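Local coordinates for protein choloylglycine hydrolase (Clostridium perfringens, PDB 2BJF) that hydrolyses the amide bond of glycine- and taurine-conjugated bile salts in the intestine and can also act as a bile acid amine N-acyltransferase, at residues F16-D21 and Y278-C283; L55-I60 and G287-N292; T3-E8 and I250-I255. All coordinates share one frame; numbering follows the deposited sequence.

Contact 1 of 3, residues F16-D21 and Y278-C283. With DXC ((3alpha,5beta,12alpha)-3,12-dihydroxycholan-24-oic acid), chain B.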
loop_
_atom_site.group_PDB
_atom_site.type_symbol
_atom_site.label_atom_id
_atom_site.label_comp_id
_atom_site.label_asym_id
_atom_site.label_seq_id
_atom_site.Cartn_x
_atom_site.Cartn_y
_atom_site.Cartn_z
ATOM N N PHE A 16 -20.211 19.058 13.833
ATOM C CA PHE A 16 -18.773 19.242 13.975
ATOM C C PHE A 16 -18.292 18.539 15.236
ATOM O O PHE A 16 -18.893 18.677 16.298
ATOM C CB PHE A 16 -18.413 20.733 14.012
ATOM C CG PHE A 16 -16.967 21.000 14.325
ATOM C CD1 PHE A 16 -15.971 20.686 13.404
ATOM C CD2 PHE A 16 -16.598 21.563 15.545
ATOM C CE1 PHE A 16 -14.628 20.925 13.693
ATOM C CE2 PHE A 16 -15.261 21.810 15.842
ATOM C CZ PHE A 16 -14.273 21.490 14.912
ATOM N N GLY A 17 -17.204 17.786 15.115
ATOM C CA GLY A 17 -16.679 17.035 16.246
ATOM C C GLY A 17 -15.382 16.320 15.945
ATOM O O GLY A 17 -14.702 16.631 14.963
ATOM N N ARG A 18 -15.039 15.353 16.793
ATOM C CA ARG A 18 -13.716 14.736 16.737
ATOM C C ARG A 18 -13.592 13.402 17.460
ATOM O O ARG A 18 -14.339 13.116 18.399
ATOM C CB ARG A 18 -12.661 15.708 17.294
ATOM C CG ARG A 18 -12.915 16.186 18.734
ATOM C CD ARG A 18 -12.217 15.315 19.784
ATOM N NE ARG A 18 -10.762 15.341 19.644
ATOM C CZ ARG A 18 -9.975 16.333 20.058
ATOM N NH1 ARG A 18 -10.487 17.406 20.653
ATOM N NH2 ARG A 18 -8.663 16.251 19.874
ATOM N N ASN A 19 -12.638 12.597 17.000
ATOM C CA ASN A 19 -12.074 11.515 17.794
ATOM C C ASN A 19 -10.983 12.092 18.684
ATOM O O ASN A 19 -10.143 12.867 18.216
ATOM C CB ASN A 19 -11.443 10.449 16.893
ATOM C CG ASN A 19 -12.458 9.488 16.303
ATOM O OD1 ASN A 19 -13.615 9.435 16.721
ATOM N ND2 ASN A 19 -12.018 8.709 15.321
ATOM N N MET A 20 -10.997 11.717 19.960
ATOM C CA MET A 20 -9.905 12.047 20.869
ATOM C C MET A 20 -8.992 10.838 21.006
ATOM O O MET A 20 -9.368 9.841 21.624
ATOM C CB MET A 20 -10.441 12.465 22.241
ATOM C CG MET A 20 -9.371 12.583 23.331
ATOM S SD MET A 20 -8.165 13.881 23.023
ATOM C CE MET A 20 -9.186 15.329 23.248
ATOM N N ASP A 21 -7.797 10.933 20.425
ATOM C CA ASP A 21 -6.850 9.821 20.424
ATOM C C ASP A 21 -5.685 10.086 21.376
ATOM O O ASP A 21 -4.730 10.789 21.027
ATOM C CB ASP A 21 -6.336 9.540 19.004
ATOM C CG ASP A 21 -7.458 9.318 17.995
ATOM O OD1 ASP A 21 -8.580 8.932 18.393
ATOM O OD2 ASP A 21 -7.206 9.524 16.788
ATOM N N TYR A 278 -12.800 9.034 23.252
ATOM C CA TYR A 278 -14.173 9.470 23.003
ATOM C C TYR A 278 -14.363 10.014 21.589
ATOM O O TYR A 278 -13.397 10.375 20.908
ATOM C CB TYR A 278 -14.668 10.474 24.067
ATOM C CG TYR A 278 -14.080 11.870 24.010
ATOM C CD1 TYR A 278 -14.589 12.832 23.134
ATOM C CD2 TYR A 278 -13.046 12.242 24.864
ATOM C CE1 TYR A 278 -14.061 14.120 23.092
ATOM C CE2 TYR A 278 -12.516 13.529 24.836
ATOM C CZ TYR A 278 -13.022 14.458 23.944
ATOM O OH TYR A 278 -12.495 15.729 23.916
ATOM N N THR A 279 -15.618 10.045 21.159
ATOM C CA THR A 279 -16.001 10.633 19.887
ATOM C C THR A 279 -17.120 11.627 20.157
ATOM O O THR A 279 -18.177 11.255 20.672
ATOM C CB THR A 279 -16.468 9.557 18.887
ATOM O OG1 THR A 279 -15.423 8.596 18.697
ATOM C CG2 THR A 279 -16.829 10.180 17.542
ATOM N N SER A 280 -16.871 12.891 19.829
ATOM C CA SER A 280 -17.855 13.947 20.037
ATOM C C SER A 280 -18.426 14.433 18.710
ATOM O O SER A 280 -17.739 14.434 17.687
ATOM C CB SER A 280 -17.249 15.114 20.820
ATOM O OG SER A 280 -16.281 15.809 20.057
ATOM N N CYS A 281 -19.693 14.828 18.741
ATOM C CA CYS A 281 -20.374 15.383 17.581
ATOM C C CYS A 281 -21.315 16.477 18.054
ATOM O O CYS A 281 -22.283 16.209 18.765
ATOM C CB CYS A 281 -21.155 14.298 16.837
ATOM S SG CYS A 281 -22.092 14.906 15.414
ATOM N N MET A 282 -21.018 17.709 17.658
ATOM C CA MET A 282 -21.817 18.861 18.053
ATOM C C MET A 282 -22.756 19.264 16.929
ATOM O O MET A 282 -22.320 19.490 15.800
ATOM C CB MET A 282 -20.903 20.038 18.409
ATOM C CG MET A 282 -20.061 19.813 19.652
ATOM S SD MET A 282 -18.707 20.990 19.816
ATOM C CE MET A 282 -17.405 20.149 18.918
ATOM N N CYS A 283 -24.048 19.335 17.234
ATOM C CA CYS A 283 -24.999 19.926 16.306
ATOM C C CYS A 283 -25.015 21.422 16.575
ATOM O O CYS A 283 -25.624 21.889 17.543
ATOM C CB CYS A 283 -26.395 19.325 16.455
ATOM S SG CYS A 283 -27.560 19.998 15.256
HETATM C C1 DXC B . -0.352 19.398 30.978
HETATM C C2 DXC B . -0.824 20.641 30.224
HETATM C C3 DXC B . -2.133 21.231 30.778
HETATM C C4 DXC B . -3.267 20.202 30.932
HETATM C C5 DXC B . -2.741 18.970 31.672
HETATM C C6 DXC B . -1.473 18.367 31.064
HETATM C C7 DXC B . -2.540 22.446 29.930
HETATM C C8 DXC B . -3.149 22.080 28.574
HETATM C C9 DXC B . -4.221 20.991 28.644
HETATM C C10 DXC B . -3.800 19.801 29.532
HETATM C C11 DXC B . -4.513 20.420 27.251
HETATM C C12 DXC B . -5.614 19.358 27.210
HETATM C C13 DXC B . -5.241 18.190 28.137
HETATM C C14 DXC B . -4.868 18.687 29.543
HETATM C C15 DXC B . -4.797 21.376 26.092
HETATM C C16 DXC B . -5.451 20.463 25.048
HETATM C C17 DXC B . -5.603 19.076 25.699
HETATM C C18 DXC B . -4.392 20.789 31.784
HETATM C C19 DXC B . -6.726 18.240 25.048
HETATM O O1 DXC B . -4.165 17.410 27.592
HETATM O O2 DXC B . 0.767 18.823 30.292
HETATM C C20 DXC B . -6.975 19.928 27.652
HETATM C C21 DXC B . -6.404 17.907 23.585
HETATM C C22 DXC B . -5.117 17.093 23.426
HETATM C C23 DXC B . -5.085 16.304 22.136
HETATM O O3 DXC B . -6.108 16.239 21.422
HETATM O O4 DXC B . -4.014 15.735 21.833
HETATM C C24 DXC B . -7.086 16.953 25.795
#

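Contact 2 of 3, residues L55-I60 and G287-N292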
loop_
_atom_site.group_PDB
_atom_site.type_symbol
_atom_site.label_atom_id
_atom_site.label_comp_id
_atom_site.label_asym_id
_atom_site.label_seq_id
_atom_site.Cartn_x
_atom_site.Cartn_y
_atom_site.Cartn_z
ATOM N N LEU A 55 -20.166 25.324 25.668
ATOM C CA LEU A 55 -20.312 23.925 26.073
ATOM C C LEU A 55 -19.318 23.044 25.326
ATOM O O LEU A 55 -19.210 23.122 24.101
ATOM C CB LEU A 55 -21.740 23.422 25.828
ATOM C CG LEU A 55 -22.041 21.974 26.243
ATOM C CD1 LEU A 55 -22.064 21.828 27.760
ATOM C CD2 LEU A 55 -23.353 21.488 25.641
ATOM N N GLY A 56 -18.596 22.206 26.067
ATOM C CA GLY A 56 -17.665 21.262 25.452
ATOM C C GLY A 56 -16.925 20.368 26.425
ATOM O O GLY A 56 -17.101 20.470 27.640
ATOM N N MET A 57 -16.099 19.478 25.881
ATOM C CA MET A 57 -15.267 18.601 26.696
ATOM C C MET A 57 -14.007 19.332 27.127
ATOM O O MET A 57 -13.338 19.973 26.316
ATOM C CB MET A 57 -14.888 17.334 25.924
ATOM C CG MET A 57 -14.313 16.220 26.797
ATOM S SD MET A 57 -15.572 15.350 27.757
ATOM C CE MET A 57 -16.306 14.316 26.490
ATOM N N GLY A 58 -13.684 19.232 28.410
ATOM C CA GLY A 58 -12.462 19.822 28.929
ATOM C C GLY A 58 -12.182 19.373 30.343
ATOM O O GLY A 58 -12.733 18.376 30.810
ATOM N N THR A 59 -11.317 20.114 31.024
ATOM C CA THR A 59 -11.013 19.850 32.421
ATOM C C THR A 59 -10.776 21.154 33.176
ATOM O O THR A 59 -10.445 22.182 32.575
ATOM C CB THR A 59 -9.811 18.881 32.586
ATOM O OG1 THR A 59 -9.679 18.503 33.963
ATOM C CG2 THR A 59 -8.502 19.508 32.096
ATOM N N ILE A 60 -10.974 21.108 34.489
ATOM C CA ILE A 60 -10.707 22.257 35.343
ATOM C C ILE A 60 -9.383 22.016 36.065
ATOM O O ILE A 60 -9.305 21.220 37.005
ATOM C CB ILE A 60 -11.871 22.533 36.327
ATOM C CG1 ILE A 60 -13.183 22.727 35.552
ATOM C CG2 ILE A 60 -11.571 23.764 37.180
ATOM C CD1 ILE A 60 -14.443 22.570 36.387
ATOM N N GLY A 287 -27.116 23.454 19.448
ATOM C CA GLY A 287 -26.317 23.578 20.666
ATOM C C GLY A 287 -26.290 22.308 21.498
ATOM O O GLY A 287 -26.162 22.362 22.725
ATOM N N ILE A 288 -26.403 21.163 20.829
ATOM C CA ILE A 288 -26.363 19.871 21.509
ATOM C C ILE A 288 -25.011 19.195 21.302
ATOM O O ILE A 288 -24.553 19.013 20.167
ATOM C CB ILE A 288 -27.519 18.932 21.070
ATOM C CG1 ILE A 288 -28.876 19.610 21.294
ATOM C CG2 ILE A 288 -27.453 17.607 21.838
ATOM C CD1 ILE A 288 -30.049 18.903 20.634
ATOM N N TYR A 289 -24.374 18.852 22.417
ATOM C CA TYR A 289 -23.109 18.136 22.417
ATOM C C TYR A 289 -23.397 16.642 22.567
ATOM O O TYR A 289 -23.838 16.191 23.630
ATOM C CB TYR A 289 -22.224 18.643 23.567
ATOM C CG TYR A 289 -20.799 18.130 23.550
ATOM C CD1 TYR A 289 -19.771 18.892 22.998
ATOM C CD2 TYR A 289 -20.476 16.889 24.102
ATOM C CE1 TYR A 289 -18.459 18.426 22.981
ATOM C CE2 TYR A 289 -19.170 16.412 24.089
ATOM C CZ TYR A 289 -18.168 17.188 23.530
ATOM O OH TYR A 289 -16.875 16.717 23.517
ATOM N N TYR A 290 -23.173 15.886 21.493
ATOM C CA TYR A 290 -23.297 14.428 21.526
ATOM C C TYR A 290 -21.920 13.798 21.665
ATOM O O TYR A 290 -20.954 14.273 21.067
ATOM C CB TYR A 290 -23.932 13.889 20.243
ATOM C CG TYR A 290 -25.322 14.386 19.924
ATOM C CD1 TYR A 290 -26.449 13.787 20.488
ATOM C CD2 TYR A 290 -25.514 15.431 19.021
ATOM C CE1 TYR A 290 -27.730 14.233 20.177
ATOM C CE2 TYR A 290 -26.785 15.882 18.701
ATOM C CZ TYR A 290 -27.889 15.281 19.281
ATOM O OH TYR A 290 -29.150 15.731 18.967
ATOM N N TYR A 291 -21.829 12.719 22.437
ATOM C CA TYR A 291 -20.574 11.977 22.538
ATOM C C TYR A 291 -20.782 10.548 23.022
ATOM O O TYR A 291 -21.757 10.247 23.712
ATOM C CB TYR A 291 -19.576 12.703 23.459
ATOM C CG TYR A 291 -19.794 12.432 24.931
ATOM C CD1 TYR A 291 -18.971 11.547 25.625
ATOM C CD2 TYR A 291 -20.833 13.052 25.627
ATOM C CE1 TYR A 291 -19.176 11.283 26.976
ATOM C CE2 TYR A 291 -21.045 12.795 26.978
ATOM C CZ TYR A 291 -20.212 11.910 27.644
ATOM O OH TYR A 291 -20.416 11.655 28.980
ATOM N N ASN A 292 -19.858 9.674 22.642
ATOM C CA ASN A 292 -19.714 8.380 23.297
ATOM C C ASN A 292 -18.249 8.161 23.675
ATOM O O ASN A 292 -17.401 9.007 23.375
ATOM C CB ASN A 292 -20.292 7.236 22.449
ATOM C CG ASN A 292 -19.539 7.008 21.142
ATOM O OD1 ASN A 292 -18.497 7.613 20.880
ATOM N ND2 ASN A 292 -20.074 6.117 20.312
#

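Contact 3 of 3, residues T3-E8 and I250-I255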
loop_
_atom_site.group_PDB
_atom_site.type_symbol
_atom_site.label_atom_id
_atom_site.label_comp_id
_atom_site.label_asym_id
_atom_site.label_seq_id
_atom_site.Cartn_x
_atom_site.Cartn_y
_atom_site.Cartn_z
ATOM N N THR A 3 -8.925 12.947 15.048
ATOM C CA THR A 3 -9.528 13.234 13.753
ATOM C C THR A 3 -10.714 14.171 13.937
ATOM O O THR A 3 -11.647 13.862 14.677
ATOM C CB THR A 3 -9.979 11.948 13.022
ATOM O OG1 THR A 3 -8.889 11.019 12.960
ATOM C CG2 THR A 3 -10.448 12.267 11.608
ATOM N N GLY A 4 -10.657 15.320 13.267
ATOM C CA GLY A 4 -11.754 16.283 13.259
ATOM C C GLY A 4 -12.596 16.125 12.008
ATOM O O GLY A 4 -12.079 15.781 10.943
ATOM N N LEU A 5 -13.896 16.377 12.142
ATOM C CA LEU A 5 -14.843 16.190 11.042
ATOM C C LEU A 5 -15.967 17.220 11.077
ATOM O O LEU A 5 -16.544 17.486 12.135
ATOM C CB LEU A 5 -15.433 14.771 11.078
ATOM C CG LEU A 5 -16.527 14.378 10.074
ATOM C CD1 LEU A 5 -16.024 14.427 8.634
ATOM C CD2 LEU A 5 -17.089 12.999 10.396
ATOM N N ALA A 6 -16.261 17.794 9.914
ATOM C CA ALA A 6 -17.434 18.647 9.732
ATOM C C ALA A 6 -18.334 18.035 8.665
ATOM O O ALA A 6 -17.863 17.645 7.595
ATOM C CB ALA A 6 -17.019 20.059 9.344
ATOM N N LEU A 7 -19.629 17.952 8.960
ATOM C CA LEU A 7 -20.575 17.260 8.088
ATOM C C LEU A 7 -21.957 17.905 8.153
ATOM O O LEU A 7 -22.483 18.143 9.242
ATOM C CB LEU A 7 -20.654 15.782 8.497
ATOM C CG LEU A 7 -21.198 14.713 7.549
ATOM C CD1 LEU A 7 -20.303 14.529 6.327
ATOM C CD2 LEU A 7 -21.339 13.401 8.304
ATOM N N GLU A 8 -22.532 18.195 6.986
ATOM C CA GLU A 8 -23.884 18.752 6.906
ATOM C C GLU A 8 -24.921 17.643 6.746
ATOM O O GLU A 8 -24.765 16.750 5.909
ATOM C CB GLU A 8 -24.004 19.761 5.756
ATOM C CG GLU A 8 -25.348 20.495 5.717
ATOM C CD GLU A 8 -25.524 21.390 4.500
ATOM O OE1 GLU A 8 -24.613 21.458 3.648
ATOM O OE2 GLU A 8 -26.590 22.035 4.399
ATOM N N ILE A 250 -25.884 9.530 13.184
ATOM C CA ILE A 250 -25.137 8.274 13.271
ATOM C C ILE A 250 -24.062 8.132 12.182
ATOM O O ILE A 250 -23.032 7.498 12.408
ATOM C CB ILE A 250 -26.077 7.024 13.332
ATOM C CG1 ILE A 250 -25.346 5.814 13.930
ATOM C CG2 ILE A 250 -26.674 6.695 11.963
ATOM C CD1 ILE A 250 -24.902 5.994 15.378
ATOM N N GLU A 251 -24.296 8.751 11.023
ATOM C CA GLU A 251 -23.339 8.712 9.910
ATOM C C GLU A 251 -21.994 9.334 10.286
ATOM O O GLU A 251 -20.936 8.860 9.860
ATOM C CB GLU A 251 -23.906 9.412 8.670
ATOM C CG GLU A 251 -25.189 8.801 8.097
ATOM C CD GLU A 251 -25.010 7.401 7.519
ATOM O OE1 GLU A 251 -23.880 6.867 7.519
ATOM O OE2 GLU A 251 -26.018 6.833 7.054
ATOM N N PHE A 252 -22.054 10.398 11.084
ATOM C CA PHE A 252 -20.872 11.064 11.625
ATOM C C PHE A 252 -19.997 10.062 12.381
ATOM O O PHE A 252 -18.782 10.015 12.187
ATOM C CB PHE A 252 -21.313 12.207 12.547
ATOM C CG PHE A 252 -20.203 13.123 12.977
ATOM C CD1 PHE A 252 -19.966 14.311 12.294
ATOM C CD2 PHE A 252 -19.417 12.819 14.088
ATOM C CE1 PHE A 252 -18.948 15.173 12.694
ATOM C CE2 PHE A 252 -18.396 13.674 14.494
ATOM C CZ PHE A 252 -18.161 14.852 13.794
ATOM N N PHE A 253 -20.631 9.250 13.225
ATOM C CA PHE A 253 -19.926 8.251 14.023
ATOM C C PHE A 253 -19.378 7.106 13.174
ATOM O O PHE A 253 -18.285 6.606 13.440
ATOM C CB PHE A 253 -20.825 7.734 15.152
ATOM C CG PHE A 253 -21.016 8.727 16.267
ATOM C CD1 PHE A 253 -20.237 8.653 17.420
ATOM C CD2 PHE A 253 -21.960 9.746 16.158
ATOM C CE1 PHE A 253 -20.402 9.577 18.452
ATOM C CE2 PHE A 253 -22.132 10.675 17.185
ATOM C CZ PHE A 253 -21.350 10.589 18.333
ATOM N N HIS A 254 -20.124 6.709 12.144
ATOM C CA HIS A 254 -19.651 5.678 11.216
ATOM C C HIS A 254 -18.359 6.085 10.513
ATOM O O HIS A 254 -17.444 5.273 10.376
ATOM C CB HIS A 254 -20.730 5.311 10.196
ATOM C CG HIS A 254 -21.793 4.413 10.747
ATOM N ND1 HIS A 254 -21.561 3.089 11.050
ATOM C CD2 HIS A 254 -23.092 4.648 11.046
ATOM C CE1 HIS A 254 -22.672 2.547 11.520
ATOM N NE2 HIS A 254 -23.616 3.471 11.525
ATOM N N ILE A 255 -18.286 7.344 10.086
ATOM C CA ILE A 255 -17.081 7.869 9.441
ATOM C C ILE A 255 -15.888 7.829 10.402
ATOM O O ILE A 255 -14.832 7.288 10.068
ATOM C CB ILE A 255 -17.296 9.305 8.885
ATOM C CG1 ILE A 255 -18.313 9.288 7.737
ATOM C CG2 ILE A 255 -15.976 9.899 8.402
ATOM C CD1 ILE A 255 -18.802 10.669 7.305
#

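Contact 1 of 3, residues F16-D21 and Y278-C283
Met20 folds over the ring of Tyr278 on its way from the strand to the bile acid. Met20 CB sits over one face of the ring, 3.6 Å from the centroid of Tyr278, a CH-pi contact. Met20 CG stays near the same side, 3.6 Å from Tyr278 CE2. The chain then bends at chi2 (65°) and chi3 (69°). Met20 SD comes 3.5 Å from O3 of the bound deoxycholate. Met20 CE turns back to lie 3.4 Å from Tyr278 OH, and it also covers one face of the Arg18 guanidinium.

Arg18 lies on the same face of the sheet as Met20 and Tyr278. Arg18 NE donates to Asn19 O at 2.9 Å, with the acceptor in the guanidinium plane. Arg18 NH2 lies 3.0 Å from O3 of deoxycholate. The outer nitrogens are also held by Gly80 O and by a salt bridge to Asp69, which accepts from Tyr278 and Ser280 too. Beneath them, strands 16-21 and 278-283 pair antiparallel. Gly17 lies opposite Cys281 and Arg18 opposite Ser280. On the other face, Thr279 OG1 donates to Asn19 OD1 at 2.8 Å.

This is the central pairing of the Ntn-hydrolase sheet that carries the nucleophile Cys2. The methionine gives the guanidinium an apolar lid, while polar groups fix its rotation. This probably leaves Arg18 little freedom to swing as it meets the bile acid carboxylate.

Contact 2 of 3, residues L55-I60 and G287-N292
Tyr289 and Met57 cross at about a right angle, and the hydroxyl end of the tyrosine meets the base of the methionine. Tyr289 OH lies 3.2 Å from Met57 CB. The ring runs past the backbone of the opposing strand, with Tyr289 CE1 3.8 Å from Gly56 CA. At the other end of the tyrosine, Tyr289 CB meets Leu55 CD2 at 3.7 Å, the two side chains slanting across each other. Tyr289 thus lies along three successive residues of the strand.

Met57 then bends at chi2 (76°) and chi3 (77°), which brings its methyl group to the second tyrosine. Met57 CE sits over one face of the Tyr291 ring, toward the rim, 4.3 Å from the ring centroid. This is a CH-pi contact, and Met57 CE is 3.9 Å from Tyr291 CD1. Met57 and Tyr291 also cross at about a right angle.

The segments belong to different sheets. Strand 55-60 and strand 288-292 run 35° apart with axes 7.8 Å from each other, so side chains rather than backbone bonds join them. This is the interface between the two sheets of the alpha-beta-beta-alpha Ntn-hydrolase sandwich. Gly287, with Ile288, forms a G1 beta bulge facing Cys283, where the chain enters its strand.

The contact is made mostly by carbon atoms, and both tyrosine hydroxyls have polar partners elsewhere: Tyr289 OH bonds Asp69, and Tyr291 OH is hydrogen-bonded to the backbone N of Asn320. The rings therefore combine apolar faces and sides with hydrogen-bonded hydroxyls, which should limit their movement between the sheets.

Contact 3 of 3, residues T3-E8 and I250-I255
Strand 3-8, bearing Leu5 and Leu7, passes alongside helix 250-255, bearing Phe252 and Ile255, and their directions differ by 146°. Phe252 reaches the strand because its CG is anti to the backbone N (chi1 -170°). Leu5 comes from the opposite direction and puts CD2 over one face of the ring, 3.8 Å from the centroid of Phe252, a CH-pi contact. Leu5 CG adds a contact of 3.7 Å to Phe252 CE1. The rim of the ring also meets the strand backbone, with CE1 of Phe252 3.4 Å from Leu5 O.

Leu7 takes the edge of the same ring: its CB lies near the ring plane, 4.1 Å from Phe252 CD1. In this Ntn-hydrolase fold, a layer of helices packs on one face of the sheet whose strand 3-8 directly follows Cys2, and helix 249-257 belongs to that layer together with helix 225-243. Cys281, on a strand further across the sheet, touches Phe252 as well.

Ile255, one turn along the helix, uses two branches. Ile255 CG2 meets Leu5 CD2 at 3.9 Å. Ile255 CD1 reaches Leu7 CD2 tip to tip, also at 3.9 Å. Val232 and Met239 of helix 225-243 pack on Ile255. Elsewhere on this helix, Glu251 makes a salt bridge with Arg263 of the second subunit, and His254 stacks on Tyr294 of that subunit.

In the fold
Contacts 1 and 3 lie on neighbouring strands of one sheet: Leu5 N is 2.9 Å from Gly17 O, and the contact centres are about 8 Å apart. Contact 2 adds the next strand on the other side, where Cys281 N approaches Tyr290 O at 2.7 Å. The helix of contact 3 packs on one face of this sheet, and the second sheet of contact 2 packs on the other. Asp69, bonded from both, links contacts 1 and 2. Contact 1 is nearest the chemistry, with the side chains of Arg18 and Cys2 about 3 Å apart. The side chain of Met57 in contact 2 is about 7 Å from the bound deoxycholate (DXC).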